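Local coordinates for protein type I polyketide synthase PikAII (Streptomyces venezuelae, PDB 3QP9) that acts as a C2-type ketoreductase domain of a modular polyketide synthase and probably epimerises the alpha-carbon stereocentre of a polyketide intermediate without reducing its beta-keto group, at residues Ala164-Ser169 against Gly427-Asp432; Gly242-Trp247 against Leu479-Thr484; Pro395-Phe400 against Pro434-Val439. One frame throughout, in Å; residues are numbered along the deposited sequence.

Overall arrangement
Followed from the N terminus, the chain first meets interaction 1 at residues 164-169, in the loop before helix 170-185. It then passes 242-247, the first half of interaction 2, and reaches the strand pair of interaction 3 at 395-400. Helix 413-426 leads into 427-432, which closes interaction 1, and 434-439 completes interaction 3. Residues 479-484 finally close interaction 2. Interaction 1 therefore crosses both others, whereas interaction 3 is nested within the loop closed by interaction 2. Interactions 2 and 3 pack together, Leu479 resting on Val398 and Thr437; Arg430 links interactions 1 and 3 by touching Val436. Interaction 1 joins the N-terminal and ketoreductase halves; interaction 2 fastens the entry to the latter, interaction 3 its strands.

Interaction 1: Ala164-Ser169 against Gly427-Asp432; sequences ADHVTS and GQHRAD
His166 is the first residue of 164-169 to meet the other loop with its side chain, and it does so through one face of its imidazole. Over that face sits His429, whose CB lies 3.6 Å from the centroid of the His166 ring in a CH-pi contact. The His429 ring stands almost upright on the same face, an offset edge-to-face pair with centroids 4.3 Å apart and planes at 82°. His429 CG is anti to its backbone N (chi1 -169°), which swings the ND1 corner over the rim of the His166 face, where His429 ND1 comes to 2.8 Å from His166 NE2. On the opposite face of His166 the carbonyl O of Ala164 lies toward the rim.

At Val167 the contact passes to the backbone. Val167 N donates to Gly427 O at 3.0 Å; the hydrogen bond is nearly straight (168°), but the donor approaches from above the carbonyl plane, not along a lone pair. The same oxygen is 3.6 Å from His166 CA and 3.6 Å from Val167 CG2. Gln428 turns mostly away, yet its CG still rests 3.5 Å from Val167 O. Beyond this point the first loop leaves the interface: Thr168 OG1 bonds to Ser198, and Ser169 OG caps helix 170-185 through the N-H of Gln172.

The contact ties a loop of the N-terminal half to the loop between helix 413-426 and strand 435-441 of the ketoreductase half, consistent with the structural and catalytic subdomains of polyketide ketoreductases. Chemically it combines an interloop backbone hydrogen bond with a pair of crossed imidazoles near the surface; with two of their nitrogens so close, the rings would probably resist both carrying a positive charge.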
ATOM      1  N   ALA A 164      -5.782 -14.867  11.311  1.00 44.14           N
ATOM      2  CA  ALA A 164      -7.081 -14.493  11.862  1.00 43.18           C
ATOM      3  C   ALA A 164      -7.211 -12.966  12.027  1.00 41.23           C
ATOM      4  O   ALA A 164      -8.163 -12.448  12.633  1.00 41.97           O
ATOM      5  CB  ALA A 164      -7.365 -15.279  13.177  1.00 43.98           C
ATOM      6  N   ASP A 165      -6.283 -12.213  11.445  1.00 36.72           N
ATOM      7  CA  ASP A 165      -6.173 -10.822  11.864  1.00 34.81           C
ATOM      8  C   ASP A 165      -6.519  -9.998  10.630  1.00 34.30           C
ATOM      9  O   ASP A 165      -5.674  -9.874   9.742  1.00 35.53           O
ATOM     10  CB  ASP A 165      -4.695 -10.571  12.272  1.00 32.77           C
ATOM     11  CG  ASP A 165      -4.438  -9.087  12.753  1.00 33.78           C
ATOM     12  OD1 ASP A 165      -5.161  -8.623  13.620  1.00 32.04           O
ATOM     13  OD2 ASP A 165      -3.488  -8.428  12.319  1.00 29.11           O
ATOM     14  N   HIS A 166      -7.762  -9.538  10.502  1.00 32.29           N
ATOM     15  CA  HIS A 166      -8.210  -8.821   9.286  1.00 31.80           C
ATOM     16  C   HIS A 166      -7.883  -7.340   9.302  1.00 29.55           C
ATOM     17  O   HIS A 166      -7.891  -6.733  10.338  1.00 29.12           O
ATOM     18  CB  HIS A 166      -9.709  -9.027   9.080  1.00 30.68           C
ATOM     19  CG  HIS A 166     -10.115 -10.461   9.214  1.00 35.72           C
ATOM     20  ND1 HIS A 166      -9.540 -11.461   8.455  1.00 38.30           N
ATOM     21  CD2 HIS A 166     -10.978 -11.070  10.057  1.00 40.40           C
ATOM     22  CE1 HIS A 166     -10.049 -12.627   8.803  1.00 41.10           C
ATOM     23  NE2 HIS A 166     -10.935 -12.414   9.769  1.00 43.21           N
ATOM     24  N   VAL A 167      -7.556  -6.775   8.138  1.00 30.14           N
ATOM     25  CA  VAL A 167      -7.477  -5.358   7.968  1.00 27.71           C
ATOM     26  C   VAL A 167      -8.904  -4.794   8.118  1.00 29.97           C
ATOM     27  O   VAL A 167      -9.791  -5.280   7.461  1.00 28.21           O
ATOM     28  CB  VAL A 167      -6.973  -5.042   6.577  1.00 29.71           C
ATOM     29  CG1 VAL A 167      -7.007  -3.500   6.337  1.00 26.88           C
ATOM     30  CG2 VAL A 167      -5.479  -5.599   6.383  1.00 28.15           C
ATOM     31  N   THR A 168      -9.079  -3.804   8.997  1.00 30.98           N
ATOM     32  CA  THR A 168     -10.368  -3.126   9.191  1.00 32.64           C
ATOM     33  C   THR A 168     -10.273  -1.706   8.648  1.00 32.68           C
ATOM     34  O   THR A 168     -11.279  -1.141   8.379  1.00 35.04           O
ATOM     35  CB  THR A 168     -10.813  -3.069  10.647  1.00 31.98           C
ATOM     36  OG1 THR A 168      -9.705  -2.646  11.458  1.00 31.22           O
ATOM     37  CG2 THR A 168     -11.355  -4.447  11.127  1.00 34.71           C
ATOM     38  N   SER A 169      -9.083  -1.161   8.422  1.00 32.23           N
ATOM     39  CA  SER A 169      -8.945   0.197   7.788  1.00 32.79           C
ATOM     40  C   SER A 169      -7.924   0.274   6.662  1.00 32.54           C
ATOM     41  O   SER A 169      -6.786   0.631   6.872  1.00 31.64           O
ATOM     42  CB  SER A 169      -8.633   1.261   8.778  1.00 33.80           C
ATOM     43  OG  SER A 169      -8.355   2.388   7.965  1.00 39.17           O
ATOM     44  N   GLY A 427      -6.214  -7.936   2.409  1.00 27.87           N
ATOM     45  CA  GLY A 427      -6.149  -8.442   3.747  1.00 29.66           C
ATOM     46  C   GLY A 427      -7.426  -8.314   4.601  1.00 29.32           C
ATOM     47  O   GLY A 427      -7.373  -8.655   5.779  1.00 29.97           O
ATOM     48  N   GLN A 428      -8.512  -7.786   4.033  1.00 30.99           N
ATOM     49  CA  GLN A 428      -9.828  -7.572   4.666  1.00 34.74           C
ATOM     50  C   GLN A 428     -10.623  -8.883   4.618  1.00 37.07           C
ATOM     51  O   GLN A 428     -10.450  -9.648   3.666  1.00 38.70           O
ATOM     52  CB  GLN A 428     -10.628  -6.552   3.872  1.00 34.70           C
ATOM     53  CG  GLN A 428     -10.177  -5.143   4.029  1.00 35.14           C
ATOM     54  CD  GLN A 428     -11.267  -4.142   3.735  1.00 40.01           C
ATOM     55  OE1 GLN A 428     -11.957  -3.611   4.649  1.00 43.74           O
ATOM     56  NE2 GLN A 428     -11.419  -3.846   2.471  1.00 33.66           N
ATOM     57  N   HIS A 429     -11.474  -9.161   5.600  1.00 39.09           N
ATOM     58  CA  HIS A 429     -12.290 -10.375   5.543  1.00 43.04           C
ATOM     59  C   HIS A 429     -13.434 -10.177   4.527  1.00 44.71           C
ATOM     60  O   HIS A 429     -14.098  -9.116   4.483  1.00 44.51           O
ATOM     61  CB  HIS A 429     -12.867 -10.639   6.933  1.00 44.26           C
ATOM     62  CG  HIS A 429     -13.507 -11.993   7.105  1.00 51.90           C
ATOM     63  ND1 HIS A 429     -13.162 -12.852   8.126  1.00 57.68           N
ATOM     64  CD2 HIS A 429     -14.490 -12.620   6.406  1.00 57.41           C
ATOM     65  CE1 HIS A 429     -13.884 -13.961   8.035  1.00 61.77           C
ATOM     66  NE2 HIS A 429     -14.697 -13.846   6.997  1.00 58.98           N
ATOM     67  N   ARG A 430     -13.717 -11.187   3.730  1.00 46.47           N
ATOM     68  CA  ARG A 430     -14.935 -11.086   2.908  1.00 47.87           C
ATOM     69  C   ARG A 430     -15.741 -12.308   3.035  1.00 49.87           C
ATOM     70  O   ARG A 430     -15.374 -13.331   2.439  1.00 48.99           O
ATOM     71  CB  ARG A 430     -14.617 -10.831   1.420  1.00 48.62           C
ATOM     72  CG  ARG A 430     -14.368  -9.331   1.119  1.00 47.48           C
ATOM     73  CD  ARG A 430     -13.857  -9.070  -0.331  1.00 45.98           C
ATOM     74  NE  ARG A 430     -13.164  -7.795  -0.326  1.00 41.11           N
ATOM     75  CZ  ARG A 430     -11.928  -7.604   0.179  1.00 43.29           C
ATOM     76  NH1 ARG A 430     -11.196  -8.639   0.675  1.00 35.31           N
ATOM     77  NH2 ARG A 430     -11.400  -6.375   0.152  1.00 36.02           N
ATOM     78  N   ALA A 431     -16.864 -12.162   3.760  1.00 51.15           N
ATOM     79  CA  ALA A 431     -17.782 -13.248   4.090  1.00 52.49           C
ATOM     80  C   ALA A 431     -18.275 -13.973   2.854  1.00 52.83           C
ATOM     81  O   ALA A 431     -18.443 -15.201   2.871  1.00 53.01           O
ATOM     82  CB  ALA A 431     -18.982 -12.730   4.939  1.00 53.17           C
ATOM     83  N   ASP A 432     -18.524 -13.240   1.777  1.00 52.72           N
ATOM     84  CA  ASP A 432     -19.114 -13.927   0.609  1.00 52.74           C
ATOM     85  C   ASP A 432     -18.337 -13.783  -0.702  1.00 51.52           C
ATOM     86  O   ASP A 432     -18.766 -14.299  -1.740  1.00 51.71           O
ATOM     87  CB  ASP A 432     -20.628 -13.612   0.452  1.00 53.63           C
ATOM     88  CG  ASP A 432     -21.518 -14.488   1.390  1.00 55.71           C
ATOM     89  OD1 ASP A 432     -21.505 -14.256   2.610  1.00 56.73           O
ATOM     90  OD2 ASP A 432     -22.200 -15.420   0.908  1.00 57.56           O
TER

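Interaction 2: Gly242-Trp247 against Leu479-Thr484; sequences GTASPW and LGHGDT
A loop laid across the C-terminal end of a helix makes this contact: Ala244, Ser245 and Trp247, on the connection between strands 227-235 and 253-256, meet Leu479, Gly480 and His481 at the end of helix 468-481. Gly480 is the polar centre. Its O accepts Ser245 N at 2.8 Å, and Gly480 CA returns a CA-H...O contact to Ser245 O at 3.4 Å. Trp247 CG sits between its backbone N and carbonyl carbon (chi1 55°), which lays one indole face on Leu479, with Leu479 CB 3.5 Å from Trp247 CG and CD1 over the six-membered ring. The indole NE1 is held by Asp476, one turn earlier in the helix. At the other end Ala244 CA lies over one face of the His481 ring, toward its rim, with His481 CE1 3.7 Å from Ala244 CB; ND1 bonds to Thr477 O, whereas NE2 is buried without a polar partner. Gly482, with positive phi, completes a Schellman motif. Past it Thr484 pairs by a backbone hydrogen bond with Ser438 and Asp483 O takes the Thr437 hydroxyl. Leu479 CD2 packs on Thr437 and Val398, so the helix end lies between the 242-247 loop and strands 435-441 and 396-402.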
ATOM      1  N   GLY A 242       2.090 -28.439  -5.176  1.00 67.25           N
ATOM      2  CA  GLY A 242       1.895 -28.556  -6.625  1.00 67.29           C
ATOM      3  C   GLY A 242       0.438 -28.827  -7.011  1.00 67.22           C
ATOM      4  O   GLY A 242       0.157 -29.459  -8.053  1.00 67.73           O
ATOM      5  N   THR A 243      -0.491 -28.381  -6.160  1.00 66.07           N
ATOM      6  CA  THR A 243      -1.921 -28.469  -6.479  1.00 65.09           C
ATOM      7  C   THR A 243      -2.487 -27.098  -6.752  1.00 62.83           C
ATOM      8  O   THR A 243      -2.744 -26.320  -5.819  1.00 63.91           O
ATOM      9  CB  THR A 243      -2.782 -29.110  -5.362  1.00 65.97           C
ATOM     10  OG1 THR A 243      -1.959 -29.895  -4.482  1.00 66.85           O
ATOM     11  CG2 THR A 243      -3.903 -29.970  -5.999  1.00 66.27           C
ATOM     12  N   ALA A 244      -2.683 -26.813  -8.034  1.00 59.78           N
ATOM     13  CA  ALA A 244      -3.307 -25.555  -8.430  1.00 56.57           C
ATOM     14  C   ALA A 244      -4.837 -25.715  -8.367  1.00 54.64           C
ATOM     15  O   ALA A 244      -5.359 -26.829  -8.127  1.00 53.09           O
ATOM     16  CB  ALA A 244      -2.828 -25.153  -9.805  1.00 55.89           C
ATOM     17  N   SER A 245      -5.562 -24.610  -8.487  1.00 51.19           N
ATOM     18  CA  SER A 245      -6.927 -24.716  -8.954  1.00 48.51           C
ATOM     19  C   SER A 245      -7.304 -23.576  -9.906  1.00 46.25           C
ATOM     20  O   SER A 245      -6.635 -22.500  -9.912  1.00 42.88           O
ATOM     21  CB  SER A 245      -7.936 -24.888  -7.833  1.00 50.05           C
ATOM     22  OG  SER A 245      -7.697 -24.026  -6.753  1.00 53.02           O
ATOM     23  N   PRO A 246      -8.326 -23.833 -10.752  1.00 42.73           N
ATOM     24  CA  PRO A 246      -8.750 -22.824 -11.716  1.00 39.80           C
ATOM     25  C   PRO A 246      -9.236 -21.571 -11.024  1.00 36.80           C
ATOM     26  O   PRO A 246      -9.911 -21.647  -9.980  1.00 35.54           O
ATOM     27  CB  PRO A 246      -9.900 -23.541 -12.487  1.00 39.63           C
ATOM     28  CG  PRO A 246      -9.512 -24.994 -12.409  1.00 41.84           C
ATOM     29  CD  PRO A 246      -9.019 -25.127 -10.969  1.00 43.25           C
ATOM     30  N   TRP A 247      -8.877 -20.422 -11.596  1.00 32.20           N
ATOM     31  CA  TRP A 247      -9.262 -19.183 -11.060  1.00 31.14           C
ATOM     32  C   TRP A 247     -10.196 -18.394 -12.024  1.00 31.11           C
ATOM     33  O   TRP A 247     -10.532 -17.295 -11.711  1.00 28.82           O
ATOM     34  CB  TRP A 247      -8.033 -18.309 -10.658  1.00 30.83           C
ATOM     35  CG  TRP A 247      -6.968 -18.028 -11.722  1.00 26.38           C
ATOM     36  CD1 TRP A 247      -5.907 -18.824 -12.015  1.00 26.25           C
ATOM     37  CD2 TRP A 247      -6.870 -16.899 -12.589  1.00 27.19           C
ATOM     38  NE1 TRP A 247      -5.166 -18.291 -13.024  1.00 25.97           N
ATOM     39  CE2 TRP A 247      -5.712 -17.087 -13.386  1.00 28.02           C
ATOM     40  CE3 TRP A 247      -7.687 -15.781 -12.821  1.00 27.94           C
ATOM     41  CZ2 TRP A 247      -5.306 -16.177 -14.390  1.00 24.21           C
ATOM     42  CZ3 TRP A 247      -7.273 -14.855 -13.770  1.00 24.98           C
ATOM     43  CH2 TRP A 247      -6.104 -15.069 -14.566  1.00 25.31           C
ATOM     44  N   LEU A 479      -2.306 -17.165  -8.715  1.00 25.93           N
ATOM     45  CA  LEU A 479      -3.797 -17.125  -8.556  1.00 26.82           C
ATOM     46  C   LEU A 479      -4.171 -18.581  -8.401  1.00 28.87           C
ATOM     47  O   LEU A 479      -5.070 -18.946  -7.674  1.00 27.57           O
ATOM     48  CB  LEU A 479      -4.507 -16.525  -9.798  1.00 25.09           C
ATOM     49  CG  LEU A 479      -4.142 -15.045  -9.971  1.00 21.73           C
ATOM     50  CD1 LEU A 479      -4.736 -14.550 -11.313  1.00 24.57           C
ATOM     51  CD2 LEU A 479      -4.634 -14.161  -8.715  1.00 22.94           C
ATOM     52  N   GLY A 480      -3.429 -19.422  -9.121  1.00 28.77           N
ATOM     53  CA  GLY A 480      -3.774 -20.853  -9.171  1.00 32.34           C
ATOM     54  C   GLY A 480      -3.457 -21.513  -7.821  1.00 35.40           C
ATOM     55  O   GLY A 480      -4.089 -22.525  -7.418  1.00 34.02           O
ATOM     56  N   HIS A 481      -2.471 -20.959  -7.120  1.00 34.59           N
ATOM     57  CA  HIS A 481      -2.114 -21.495  -5.852  1.00 37.28           C
ATOM     58  C   HIS A 481      -2.852 -20.930  -4.637  1.00 36.50           C
ATOM     59  O   HIS A 481      -2.696 -21.430  -3.552  1.00 38.23           O
ATOM     60  CB  HIS A 481      -0.601 -21.658  -5.762  1.00 40.64           C
ATOM     61  CG  HIS A 481      -0.135 -22.870  -6.528  1.00 42.79           C
ATOM     62  ND1 HIS A 481      -0.065 -22.910  -7.916  1.00 47.93           N
ATOM     63  CD2 HIS A 481       0.180 -24.117  -6.108  1.00 47.74           C
ATOM     64  CE1 HIS A 481       0.348 -24.106  -8.299  1.00 46.33           C
ATOM     65  NE2 HIS A 481       0.481 -24.860  -7.225  1.00 48.94           N
ATOM     66  N   GLY A 482      -3.786 -20.007  -4.883  1.00 34.94           N
ATOM     67  CA  GLY A 482      -4.655 -19.454  -3.871  1.00 32.41           C
ATOM     68  C   GLY A 482      -4.047 -18.226  -3.200  1.00 33.00           C
ATOM     69  O   GLY A 482      -4.539 -17.807  -2.196  1.00 32.64           O
ATOM     70  N   ASP A 483      -2.957 -17.661  -3.730  1.00 31.72           N
ATOM     71  CA  ASP A 483      -2.370 -16.445  -3.153  1.00 30.76           C
ATOM     72  C   ASP A 483      -3.361 -15.299  -3.118  1.00 30.45           C
ATOM     73  O   ASP A 483      -4.096 -15.044  -4.127  1.00 29.33           O
ATOM     74  CB  ASP A 483      -1.187 -16.012  -4.004  1.00 32.08           C
ATOM     75  CG  ASP A 483       0.062 -16.877  -3.776  1.00 35.15           C
ATOM     76  OD1 ASP A 483       0.157 -17.518  -2.735  1.00 42.09           O
ATOM     77  OD2 ASP A 483       0.948 -16.930  -4.629  1.00 44.91           O
ATOM     78  N   THR A 484      -3.325 -14.580  -2.002  1.00 30.06           N
ATOM     79  CA  THR A 484      -4.127 -13.403  -1.723  1.00 31.80           C
ATOM     80  C   THR A 484      -3.245 -12.141  -1.724  1.00 29.59           C
ATOM     81  O   THR A 484      -3.689 -11.097  -2.147  1.00 29.20           O
ATOM     82  CB  THR A 484      -5.044 -13.607  -0.465  1.00 34.68           C
ATOM     83  OG1 THR A 484      -6.016 -12.545  -0.389  1.00 47.13           O
ATOM     84  CG2 THR A 484      -4.291 -13.561   0.740  1.00 29.80           C
TER

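Interaction 3: Pro395-Phe400 against Pro434-Val439; sequences PVLVLF and PTVTSV
Leu397 and Leu399 bury the most surface in this pairing of strands 396-402 and 435-441, and both send their side chains to the face that also carries Val436 and Ser438. Val436 sits between the two leucines. Leu397 and Val436 lie side by side, CD2 to CG2 4.1 Å, while Val436 CG1 meets Leu399 CD1 at 3.7 Å. The first torsions differ: Leu397 holds CG anti to its backbone N (chi1 173°), whereas Leu399 has CG anti to its carbonyl carbon (chi1 -47°), and with these torsions the two side chains, from different positions along their strand, meet Val436 at CG2 and CG1 respectively. Helices 413-426 and 363-386 pack on this face.

The same leucines carry the parallel backbone ladder. Leu397 N donates to Thr435 O at 3.0 Å and Leu397 O accepts Thr437 N at 2.8 Å; Leu399 N then bonds to Thr437 O at 2.9 Å and Leu399 O to Val439 N at 2.8 Å. A weak bond from Thr435 N to Pro395 O starts the series. Val398, Phe400, Thr437 and Val439 point to the opposite face, against helix 468-481.

With helix 413-426 between them, the strands form a beta-alpha-beta crossover of the Rossmann fold. Regular hydrogen bonds satisfy the facing backbone groups, aliphatic contacts hold the leucine face, and the buried hydroxyls of Thr437 and Ser438 are satisfied from outside by Asp483 and Asp423.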
ATOM      1  N   PRO A 395     -16.634 -14.070  -7.962  1.00 38.95           N
ATOM      2  CA  PRO A 395     -15.614 -13.771  -8.949  1.00 36.69           C
ATOM      3  C   PRO A 395     -14.280 -13.498  -8.205  1.00 35.36           C
ATOM      4  O   PRO A 395     -14.305 -13.093  -7.042  1.00 36.48           O
ATOM      5  CB  PRO A 395     -16.132 -12.507  -9.613  1.00 37.21           C
ATOM      6  CG  PRO A 395     -17.588 -12.330  -9.052  1.00 38.49           C
ATOM      7  CD  PRO A 395     -17.478 -12.920  -7.673  1.00 39.60           C
ATOM      8  N   VAL A 396     -13.139 -13.759  -8.848  1.00 32.92           N
ATOM      9  CA  VAL A 396     -11.837 -13.358  -8.357  1.00 31.92           C
ATOM     10  C   VAL A 396     -11.514 -11.894  -8.804  1.00 31.60           C
ATOM     11  O   VAL A 396     -11.588 -11.554 -10.015  1.00 32.26           O
ATOM     12  CB  VAL A 396     -10.783 -14.364  -8.968  1.00 32.53           C
ATOM     13  CG1 VAL A 396      -9.473 -13.699  -9.431  1.00 35.30           C
ATOM     14  CG2 VAL A 396     -10.642 -15.658  -8.121  1.00 37.43           C
ATOM     15  N   LEU A 397     -11.091 -11.060  -7.871  1.00 27.57           N
ATOM     16  CA  LEU A 397     -10.713  -9.714  -8.160  1.00 28.46           C
ATOM     17  C   LEU A 397      -9.208  -9.583  -7.904  1.00 28.67           C
ATOM     18  O   LEU A 397      -8.741  -9.747  -6.729  1.00 30.91           O
ATOM     19  CB  LEU A 397     -11.497  -8.747  -7.283  1.00 27.48           C
ATOM     20  CG  LEU A 397     -11.052  -7.255  -7.390  1.00 25.03           C
ATOM     21  CD1 LEU A 397     -11.284  -6.548  -8.788  1.00 23.90           C
ATOM     22  CD2 LEU A 397     -11.814  -6.464  -6.360  1.00 29.37           C
ATOM     23  N   VAL A 398      -8.458  -9.370  -8.987  1.00 26.58           N
ATOM     24  CA  VAL A 398      -7.077  -9.335  -8.971  1.00 25.87           C
ATOM     25  C   VAL A 398      -6.635  -7.915  -9.188  1.00 26.12           C
ATOM     26  O   VAL A 398      -6.875  -7.306 -10.243  1.00 27.91           O
ATOM     27  CB  VAL A 398      -6.457 -10.249 -10.092  1.00 25.90           C
ATOM     28  CG1 VAL A 398      -4.937 -10.247  -9.988  1.00 25.24           C
ATOM     29  CG2 VAL A 398      -7.050 -11.628  -9.970  1.00 25.16           C
ATOM     30  N   LEU A 399      -6.003  -7.346  -8.155  1.00 25.44           N
ATOM     31  CA  LEU A 399      -5.408  -5.976  -8.200  1.00 26.24           C
ATOM     32  C   LEU A 399      -3.933  -5.959  -8.522  1.00 27.81           C
ATOM     33  O   LEU A 399      -3.085  -6.698  -7.903  1.00 27.17           O
ATOM     34  CB  LEU A 399      -5.641  -5.351  -6.800  1.00 25.73           C
ATOM     35  CG  LEU A 399      -7.079  -5.529  -6.299  1.00 25.85           C
ATOM     36  CD1 LEU A 399      -7.289  -4.805  -4.851  1.00 27.31           C
ATOM     37  CD2 LEU A 399      -8.079  -4.893  -7.311  1.00 30.08           C
ATOM     38  N   PHE A 400      -3.574  -5.122  -9.480  1.00 30.69           N
ATOM     39  CA  PHE A 400      -2.164  -4.908  -9.823  1.00 30.14           C
ATOM     40  C   PHE A 400      -1.621  -3.767  -8.967  1.00 30.91           C
ATOM     41  O   PHE A 400      -1.945  -2.620  -9.197  1.00 30.44           O
ATOM     42  CB  PHE A 400      -2.002  -4.596 -11.345  1.00 27.45           C
ATOM     43  CG  PHE A 400      -1.967  -5.844 -12.223  1.00 31.14           C
ATOM     44  CD1 PHE A 400      -2.814  -6.899 -11.998  1.00 32.57           C
ATOM     45  CD2 PHE A 400      -1.062  -5.952 -13.289  1.00 27.62           C
ATOM     46  CE1 PHE A 400      -2.757  -8.035 -12.812  1.00 38.90           C
ATOM     47  CE2 PHE A 400      -0.993  -7.111 -14.091  1.00 29.54           C
ATOM     48  CZ  PHE A 400      -1.793  -8.134 -13.872  1.00 30.28           C
ATOM     49  N   PRO A 434     -16.062 -10.730  -3.193  1.00 43.24           N
ATOM     50  CA  PRO A 434     -15.170 -11.441  -4.116  1.00 40.59           C
ATOM     51  C   PRO A 434     -13.886 -11.866  -3.378  1.00 39.91           C
ATOM     52  O   PRO A 434     -13.505 -11.269  -2.347  1.00 39.09           O
ATOM     53  CB  PRO A 434     -14.837 -10.361  -5.160  1.00 41.51           C
ATOM     54  CG  PRO A 434     -14.956  -9.029  -4.447  1.00 39.94           C
ATOM     55  CD  PRO A 434     -16.100  -9.275  -3.458  1.00 42.50           C
ATOM     56  N   THR A 435     -13.165 -12.834  -3.915  1.00 37.94           N
ATOM     57  CA  THR A 435     -11.913 -13.206  -3.322  1.00 36.39           C
ATOM     58  C   THR A 435     -10.895 -12.259  -3.943  1.00 33.79           C
ATOM     59  O   THR A 435     -10.639 -12.324  -5.155  1.00 33.24           O
ATOM     60  CB  THR A 435     -11.574 -14.591  -3.778  1.00 37.83           C
ATOM     61  OG1 THR A 435     -12.599 -15.498  -3.306  1.00 43.12           O
ATOM     62  CG2 THR A 435     -10.171 -15.014  -3.259  1.00 36.72           C
ATOM     63  N   VAL A 436     -10.300 -11.394  -3.141  1.00 31.87           N
ATOM     64  CA  VAL A 436      -9.347 -10.372  -3.682  1.00 30.31           C
ATOM     65  C   VAL A 436      -7.905 -10.842  -3.581  1.00 30.12           C
ATOM     66  O   VAL A 436      -7.496 -11.356  -2.513  1.00 30.65           O
ATOM     67  CB  VAL A 436      -9.487  -9.092  -2.933  1.00 30.12           C
ATOM     68  CG1 VAL A 436      -8.374  -8.006  -3.450  1.00 31.11           C
ATOM     69  CG2 VAL A 436     -10.933  -8.597  -3.025  1.00 30.92           C
ATOM     70  N   THR A 437      -7.122 -10.720  -4.664  1.00 28.20           N
ATOM     71  CA  THR A 437      -5.686 -11.002  -4.591  1.00 26.61           C
ATOM     72  C   THR A 437      -5.061  -9.691  -4.968  1.00 27.72           C
ATOM     73  O   THR A 437      -5.557  -9.068  -5.918  1.00 28.85           O
ATOM     74  CB  THR A 437      -5.295 -12.119  -5.606  1.00 26.52           C
ATOM     75  OG1 THR A 437      -5.875 -13.376  -5.192  1.00 28.02           O
ATOM     76  CG2 THR A 437      -3.775 -12.325  -5.712  1.00 26.45           C
ATOM     77  N   SER A 438      -4.046  -9.220  -4.211  1.00 25.47           N
ATOM     78  CA  SER A 438      -3.250  -8.113  -4.682  1.00 25.35           C
ATOM     79  C   SER A 438      -1.853  -8.646  -5.077  1.00 24.92           C
ATOM     80  O   SER A 438      -1.091  -9.256  -4.248  1.00 25.75           O
ATOM     81  CB  SER A 438      -3.130  -7.049  -3.649  1.00 25.11           C
ATOM     82  OG  SER A 438      -2.358  -5.967  -4.165  1.00 27.72           O
ATOM     83  N   VAL A 439      -1.465  -8.408  -6.307  1.00 24.40           N
ATOM     84  CA  VAL A 439      -0.087  -8.764  -6.660  1.00 25.82           C
ATOM     85  C   VAL A 439       0.810  -7.509  -6.787  1.00 25.51           C
ATOM     86  O   VAL A 439       0.553  -6.598  -7.603  1.00 27.25           O
ATOM     87  CB  VAL A 439      -0.026  -9.573  -7.951  1.00 26.70           C
ATOM     88  CG1 VAL A 439       1.382  -9.917  -8.235  1.00 25.46           C
ATOM     89  CG2 VAL A 439      -0.851 -10.953  -7.786  1.00 28.86           C
TER